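Local coordinates for protein putative sulfatase yidJ (Bacteroides fragilis, PDB 2QZU) that probably hydrolyses sulfate esters as a metal-dependent arylsulfatase of the alkaline phosphatase-like superfamily, at residues I64-A69 and N386-G391; L365-G370 and T381-N386. All coordinates share one frame; numbering follows the deposited sequence.

Contact 1: residues I64-A69 and N386-G391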
ATOM      1  N   ILE A  64      37.066  -4.045  -3.954  1.00  8.63           N
ATOM      2  CA  ILE A  64      37.047  -4.464  -2.555  1.00  9.40           C
ATOM      3  C   ILE A  64      35.624  -4.549  -2.019  1.00 11.52           C
ATOM      4  O   ILE A  64      34.777  -3.709  -2.327  1.00  7.47           O
ATOM      5  CB  ILE A  64      37.801  -3.462  -1.666  1.00 12.69           C
ATOM      6  CG1 ILE A  64      39.160  -3.128  -2.276  1.00 17.94           C
ATOM      7  CG2 ILE A  64      37.972  -4.045  -0.266  1.00 15.87           C
ATOM      8  CD1 ILE A  64      39.750  -1.835  -1.746  1.00 29.62           C
ATOM      9  N   ASN A  65      35.378  -5.562  -1.197  1.00 11.81           N
ATOM     10  CA  ASN A  65      34.073  -5.757  -0.590  1.00 11.34           C
ATOM     11  C   ASN A  65      34.270  -5.601   0.918  1.00 11.88           C
ATOM     12  O   ASN A  65      34.879  -6.457   1.560  1.00 11.83           O
ATOM     13  CB  ASN A  65      33.547  -7.161  -0.920  1.00 15.29           C
ATOM     14  CG  ASN A  65      32.099  -7.362  -0.506  1.00 11.43           C
ATOM     15  OD1 ASN A  65      31.566  -8.467  -0.596  1.00 21.48           O
ATOM     16  ND2 ASN A  65      31.455  -6.294  -0.053  1.00 13.03           N
ATOM     17  N   PHE A  66      33.779  -4.496   1.474  1.00  8.70           N
ATOM     18  CA  PHE A  66      33.903  -4.242   2.905  1.00  7.82           C
ATOM     19  C   PHE A  66      32.737  -4.903   3.629  1.00  7.21           C
ATOM     20  O   PHE A  66      31.658  -4.323   3.757  1.00 10.16           O
ATOM     21  CB  PHE A  66      33.932  -2.733   3.166  1.00 11.41           C
ATOM     22  CG  PHE A  66      35.204  -2.069   2.715  1.00  8.83           C
ATOM     23  CD1 PHE A  66      36.391  -2.265   3.420  1.00  8.97           C
ATOM     24  CD2 PHE A  66      35.222  -1.254   1.585  1.00 11.73           C
ATOM     25  CE1 PHE A  66      37.583  -1.656   3.005  1.00  9.62           C
ATOM     26  CE2 PHE A  66      36.407  -0.643   1.160  1.00 11.36           C
ATOM     27  CZ  PHE A  66      37.587  -0.843   1.873  1.00 11.23           C
ATOM     28  N   THR A  67      32.974  -6.122   4.107  1.00  9.25           N
ATOM     29  CA  THR A  67      31.947  -6.914   4.776  1.00  8.18           C
ATOM     30  C   THR A  67      31.546  -6.537   6.204  1.00  8.89           C
ATOM     31  O   THR A  67      30.663  -7.179   6.775  1.00 12.40           O
ATOM     32  CB  THR A  67      32.324  -8.408   4.754  1.00 11.49           C
ATOM     33  OG1 THR A  67      33.629  -8.576   5.311  1.00 19.37           O
ATOM     34  CG2 THR A  67      32.312  -8.938   3.322  1.00 19.83           C
ATOM     35  N   ASN A  68      32.185  -5.520   6.780  1.00  7.84           N
ATOM     36  CA  ASN A  68      31.832  -5.066   8.131  1.00  8.55           C
ATOM     37  C   ASN A  68      31.404  -3.595   8.134  1.00  8.40           C
ATOM     38  O   ASN A  68      31.354  -2.967   9.191  1.00  8.21           O
ATOM     39  CB  ASN A  68      33.007  -5.218   9.110  1.00  9.06           C
ATOM     40  CG  ASN A  68      33.353  -6.664   9.405  1.00 15.83           C
ATOM     41  OD1 ASN A  68      32.474  -7.513   9.536  1.00 18.71           O
ATOM     42  ND2 ASN A  68      34.643  -6.944   9.534  1.00 19.70           N
ATOM     43  N   ALA A  69      31.099  -3.046   6.962  1.00  5.89           N
ATOM     44  CA  ALA A  69      30.695  -1.635   6.861  1.00  3.87           C
ATOM     45  C   ALA A  69      29.373  -1.341   7.563  1.00  7.53           C
ATOM     46  O   ALA A  69      28.452  -2.154   7.525  1.00  7.55           O
ATOM     47  CB  ALA A  69      30.597  -1.225   5.398  1.00  2.56           C
ATOM     48  N   ASN A 386      44.064   5.520   3.472  1.00  9.38           N
ATOM     49  CA  ASN A 386      45.207   4.615   3.436  1.00  6.84           C
ATOM     50  C   ASN A 386      44.764   3.167   3.609  1.00  8.42           C
ATOM     51  O   ASN A 386      45.218   2.274   2.885  1.00 11.27           O
ATOM     52  CB  ASN A 386      46.217   4.983   4.525  1.00  7.89           C
ATOM     53  CG  ASN A 386      47.460   4.122   4.469  1.00 18.52           C
ATOM     54  OD1 ASN A 386      47.667   3.246   5.311  1.00 20.63           O
ATOM     55  ND2 ASN A 386      48.290   4.352   3.457  1.00 13.57           N
ATOM     56  N   GLU A 387      43.878   2.945   4.576  1.00  7.55           N
ATOM     57  CA  GLU A 387      43.345   1.616   4.851  1.00 11.00           C
ATOM     58  C   GLU A 387      42.630   1.062   3.616  1.00 10.05           C
ATOM     59  O   GLU A 387      42.814  -0.097   3.250  1.00 10.43           O
ATOM     60  CB  GLU A 387      42.359   1.672   6.022  1.00 11.46           C
ATOM     61  CG  GLU A 387      42.963   1.923   7.405  1.00 15.52           C
ATOM     62  CD  GLU A 387      43.535   3.321   7.585  1.00 24.93           C
ATOM     63  OE1 GLU A 387      43.055   4.269   6.929  1.00 15.28           O
ATOM     64  OE2 GLU A 387      44.460   3.475   8.411  1.00 28.32           O
ATOM     65  N   VAL A 388      41.813   1.892   2.976  1.00  9.07           N
ATOM     66  CA  VAL A 388      41.083   1.460   1.793  1.00 10.91           C
ATOM     67  C   VAL A 388      42.022   1.127   0.632  1.00 11.37           C
ATOM     68  O   VAL A 388      41.884   0.088  -0.009  1.00 12.85           O
ATOM     69  CB  VAL A 388      40.074   2.544   1.335  1.00  9.17           C
ATOM     70  CG1 VAL A 388      39.452   2.154   0.006  1.00  9.91           C
ATOM     71  CG2 VAL A 388      38.987   2.714   2.391  1.00  5.36           C
ATOM     72  N   LEU A 389      42.987   2.005   0.381  1.00 10.39           N
ATOM     73  CA  LEU A 389      43.932   1.805  -0.715  1.00 14.81           C
ATOM     74  C   LEU A 389      44.873   0.614  -0.547  1.00 15.42           C
ATOM     75  O   LEU A 389      45.052  -0.179  -1.472  1.00 15.86           O
ATOM     76  CB  LEU A 389      44.774   3.070  -0.913  1.00 13.00           C
ATOM     77  CG  LEU A 389      44.079   4.329  -1.437  1.00 10.33           C
ATOM     78  CD1 LEU A 389      45.039   5.509  -1.328  1.00 19.60           C
ATOM     79  CD2 LEU A 389      43.643   4.124  -2.883  1.00 16.38           C
ATOM     80  N   THR A 390      45.463   0.484   0.635  1.00 16.74           N
ATOM     81  CA  THR A 390      46.422  -0.586   0.893  1.00 20.58           C
ATOM     82  C   THR A 390      45.839  -1.864   1.473  1.00 18.63           C
ATOM     83  O   THR A 390      46.387  -2.949   1.272  1.00 19.34           O
ATOM     84  CB  THR A 390      47.528  -0.110   1.853  1.00 19.74           C
ATOM     85  OG1 THR A 390      46.949   0.209   3.124  1.00 25.16           O
ATOM     86  CG2 THR A 390      48.226   1.125   1.296  1.00 24.95           C
ATOM     87  N   GLY A 391      44.733  -1.742   2.195  1.00 16.69           N
ATOM     88  CA  GLY A 391      44.142  -2.912   2.808  1.00 18.20           C
ATOM     89  C   GLY A 391      44.710  -3.076   4.206  1.00 20.13           C
ATOM     90  O   GLY A 391      44.413  -4.048   4.899  1.00 20.71           O
TER

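Contact 2: residues L365-G370 and T381-N386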
ATOM      1  N   LEU A 365      37.175   9.455   0.576  1.00  6.26           N
ATOM      2  CA  LEU A 365      37.203   9.609  -0.878  1.00  7.96           C
ATOM      3  C   LEU A 365      38.025  10.823  -1.309  1.00 10.19           C
ATOM      4  O   LEU A 365      38.835  10.736  -2.228  1.00  9.92           O
ATOM      5  CB  LEU A 365      35.779   9.719  -1.431  1.00  6.43           C
ATOM      6  CG  LEU A 365      34.938   8.434  -1.369  1.00  6.53           C
ATOM      7  CD1 LEU A 365      33.484   8.746  -1.705  1.00  5.35           C
ATOM      8  CD2 LEU A 365      35.503   7.407  -2.346  1.00 10.42           C
ATOM      9  N   LEU A 366      37.827  11.951  -0.637  1.00  6.52           N
ATOM     10  CA  LEU A 366      38.564  13.160  -0.989  1.00  9.89           C
ATOM     11  C   LEU A 366      40.076  12.949  -0.926  1.00  9.92           C
ATOM     12  O   LEU A 366      40.800  13.388  -1.818  1.00  9.01           O
ATOM     13  CB  LEU A 366      38.154  14.313  -0.070  1.00  8.97           C
ATOM     14  CG  LEU A 366      37.401  15.490  -0.704  1.00 18.26           C
ATOM     15  CD1 LEU A 366      36.441  15.009  -1.772  1.00 11.44           C
ATOM     16  CD2 LEU A 366      36.668  16.262   0.387  1.00 11.01           C
ATOM     17  N   SER A 367      40.553  12.287   0.126  1.00  5.64           N
ATOM     18  CA  SER A 367      41.987  12.028   0.254  1.00  5.05           C
ATOM     19  C   SER A 367      42.434  11.046  -0.832  1.00  8.44           C
ATOM     20  O   SER A 367      43.491  11.221  -1.432  1.00  8.80           O
ATOM     21  CB  SER A 367      42.321  11.463   1.642  1.00  6.63           C
ATOM     22  OG  SER A 367      42.221  12.465   2.644  1.00  9.57           O
HETATM   23  N   MSE A 368      41.627  10.019  -1.086  1.00  5.44           N
HETATM   24  CA  MSE A 368      41.962   9.040  -2.119  1.00  5.07           C
HETATM   25  C   MSE A 368      42.063   9.719  -3.482  1.00  9.12           C
HETATM   26  O   MSE A 368      42.869   9.327  -4.326  1.00 10.33           O
HETATM   27  CB  MSE A 368      40.891   7.944  -2.203  1.00  5.09           C
HETATM   28  CG  MSE A 368      40.891   6.942  -1.064  1.00  7.54           C
HETATM   29 SE   MSE A 368      39.362   5.751  -1.221  1.00 24.01          SE
HETATM   30  CE  MSE A 368      39.949   4.725  -2.758  1.00  6.42           C
HETATM   31  N   MSE A 369      41.240  10.743  -3.686  1.00  4.30           N
HETATM   32  CA  MSE A 369      41.197  11.462  -4.954  1.00  7.68           C
HETATM   33  C   MSE A 369      42.284  12.510  -5.147  1.00  7.44           C
HETATM   34  O   MSE A 369      42.407  13.077  -6.232  1.00  9.04           O
HETATM   35  CB  MSE A 369      39.820  12.103  -5.123  1.00  9.19           C
HETATM   36  CG  MSE A 369      38.716  11.077  -5.297  1.00 10.88           C
HETATM   37 SE   MSE A 369      36.937  11.784  -5.126  1.00 21.54          SE
HETATM   38  CE  MSE A 369      36.026  10.100  -4.851  1.00 32.60           C
ATOM     39  N   GLY A 370      43.064  12.760  -4.098  1.00  8.37           N
ATOM     40  CA  GLY A 370      44.132  13.740  -4.181  1.00  6.05           C
ATOM     41  C   GLY A 370      43.774  15.110  -3.632  1.00  8.90           C
ATOM     42  O   GLY A 370      44.470  16.091  -3.903  1.00  6.85           O
ATOM     43  N   THR A 381      34.396  12.847  10.738  1.00  6.19           N
ATOM     44  CA  THR A 381      34.500  11.419  10.454  1.00  8.98           C
ATOM     45  C   THR A 381      35.912  10.922  10.112  1.00  8.63           C
ATOM     46  O   THR A 381      36.826  11.716   9.875  1.00  7.92           O
ATOM     47  CB  THR A 381      33.499  11.021   9.352  1.00 11.17           C
ATOM     48  OG1 THR A 381      33.779  11.752   8.154  1.00 10.11           O
ATOM     49  CG2 THR A 381      32.074  11.344   9.803  1.00  8.74           C
ATOM     50  N   PHE A 382      36.083   9.601  10.099  1.00  9.84           N
ATOM     51  CA  PHE A 382      37.387   8.986   9.835  1.00  7.69           C
ATOM     52  C   PHE A 382      37.887   9.025   8.392  1.00  6.70           C
ATOM     53  O   PHE A 382      37.152   8.700   7.461  1.00  6.76           O
ATOM     54  CB  PHE A 382      37.393   7.518  10.284  1.00  6.36           C
ATOM     55  CG  PHE A 382      37.116   7.314  11.749  1.00  9.66           C
ATOM     56  CD1 PHE A 382      35.812   7.119  12.205  1.00 13.35           C
ATOM     57  CD2 PHE A 382      38.161   7.287  12.668  1.00 11.99           C
ATOM     58  CE1 PHE A 382      35.555   6.899  13.556  1.00 14.32           C
ATOM     59  CE2 PHE A 382      37.914   7.068  14.021  1.00 14.04           C
ATOM     60  CZ  PHE A 382      36.609   6.870  14.468  1.00 13.40           C
ATOM     61  N   ASP A 383      39.146   9.427   8.219  1.00  8.55           N
ATOM     62  CA  ASP A 383      39.777   9.453   6.903  1.00  9.35           C
ATOM     63  C   ASP A 383      40.476   8.099   6.827  1.00 12.92           C
ATOM     64  O   ASP A 383      41.559   7.915   7.388  1.00 12.13           O
ATOM     65  CB  ASP A 383      40.823  10.569   6.808  1.00  9.43           C
ATOM     66  CG  ASP A 383      41.535  10.590   5.465  1.00 10.69           C
ATOM     67  OD1 ASP A 383      41.518   9.561   4.756  1.00 10.73           O
ATOM     68  OD2 ASP A 383      42.130  11.636   5.121  1.00 12.17           O
ATOM     69  N   LEU A 384      39.852   7.154   6.139  1.00  7.90           N
ATOM     70  CA  LEU A 384      40.402   5.808   6.032  1.00  8.29           C
ATOM     71  C   LEU A 384      40.995   5.536   4.653  1.00  6.51           C
ATOM     72  O   LEU A 384      41.084   4.386   4.224  1.00  8.85           O
ATOM     73  CB  LEU A 384      39.294   4.788   6.328  1.00  9.75           C
ATOM     74  CG  LEU A 384      38.608   4.914   7.697  1.00  7.91           C
ATOM     75  CD1 LEU A 384      37.366   4.038   7.748  1.00 10.98           C
ATOM     76  CD2 LEU A 384      39.586   4.530   8.790  1.00  8.85           C
ATOM     77  N   SER A 385      41.415   6.594   3.972  1.00  6.39           N
ATOM     78  CA  SER A 385      41.974   6.458   2.631  1.00  9.87           C
ATOM     79  C   SER A 385      43.134   5.468   2.523  1.00  8.19           C
ATOM     80  O   SER A 385      43.187   4.664   1.586  1.00  9.92           O
ATOM     81  CB  SER A 385      42.408   7.831   2.107  1.00 11.27           C
ATOM     82  OG  SER A 385      43.313   8.456   2.997  1.00 13.56           O
ATOM     83  N   ASN A 386      44.064   5.520   3.472  1.00  9.38           N
ATOM     84  CA  ASN A 386      45.207   4.615   3.436  1.00  6.84           C
ATOM     85  C   ASN A 386      44.764   3.167   3.609  1.00  8.42           C
ATOM     86  O   ASN A 386      45.218   2.274   2.885  1.00 11.27           O
ATOM     87  CB  ASN A 386      46.217   4.983   4.525  1.00  7.89           C
ATOM     88  CG  ASN A 386      47.460   4.122   4.469  1.00 18.52           C
ATOM     89  OD1 ASN A 386      47.667   3.246   5.311  1.00 20.63           O
ATOM     90  ND2 ASN A 386      48.290   4.352   3.457  1.00 13.57           N
TER

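Contact 1: residues I64-A69 and N386-G391
Ile64 starts the contact by sending its CD1 methyl to the backbone of the short helix 385-390, where it rests 3.4 Å from the carbonyl O of Val388. Its CG1 branch lies anti to the carbonyl carbon (chi1 -48°), and the extended second torsion carries CD1 outward from the strand. The same methyl stays more distant from the side chain of Val388, 4.4 Å from CG1. The other branch of Ile64 turns along its own strand: CG2 sits 3.8 Å above the plane of the Phe66 ring, offset toward the rim, and so covers part of one ring face. Two residues on, Phe66 reaches for the same helix. With CG anti to the carbonyl carbon (chi1 -71°), the ring extends until its far carbon, CZ, meets both methyls of Val388, CG2 at 3.9 Å and CG1 at 4.0 Å. The two side chains cross at about a right angle, and both methyls meet CZ obliquely, from the side of the ring plane opposite Ile64 CG2. After Phe66 the chain leaves the helix through a type I beta turn that ends at Ala69. One valine thus meets both strand residues, Ile64 beside its backbone oxygen and Phe66 at its forked side chain. Ile64 CD1 only packs beside that oxygen, whereas Arg349 NH1 makes a hydrogen bond to it. In the fold this is largely apolar packing of a helix against the main mixed sheet. Strand 64-66 runs between strands 338-341 and 349-352, pairing through Ile64 with Leu340 and Asn65 with Asp352, while Val388 also touches Leu340 and, in helix 361-368, Thr364 and Met368.

Contact 2: residues L365-G370 and T381-N386
The closest backbone approach, 5.4 Å between the CA atoms of Met368 and Ser385, brings the last turn of helix 361-368 against the first turn of helix 385-390. The first helix closes in a Schellman motif at Gly370, whose positive phi turns the chain away; the second begins after Leu384 at the N-cap. Ser367 OG donates to Asp383 OD2 at 2.6 Å, meeting it on the syn side but 30° out of the carboxylate plane. The other oxygen, OD1, faces the new helix and accepts twice from Ser385: from OG at 2.7 Å, again on the syn side, and from the backbone N at 3.1 Å in an Asx turn. Ser385 OG stands between its backbone N and carbonyl carbon (chi1 55°), which brings it to OD1 as well as within 3.4 Å of Ser367 CB. Beside this polar cluster, Met368, a selenomethionine here, lays CG 3.6 Å from Ser385 CB. Three donors therefore hold one carboxylate across both oxygens, fixing its rotation and tying the start of one helix to the end of another; such bonding would be expected to favour the ionised form of Asp383.

How the contacts relate
Helix 385-390 belongs to both contacts. Contact 2 secures its first turn to helix 361-368, while contact 1 sets Val388, about one turn further on, against strand 64-66 of the main mixed sheet. Their centres are 12 Å apart, and they share Asn386. Met368 bridges them, its SE 3.8 Å from Val388 CG1 and its CE 3.7 Å from Leu389 CD2. Along the chain, contact 2 joins segments only 11 residues apart, within the 317-residue span that contact 1 closes. The local contact thus ties the helix start to helix 361-368, and the long-range one sets the helix against the sheet.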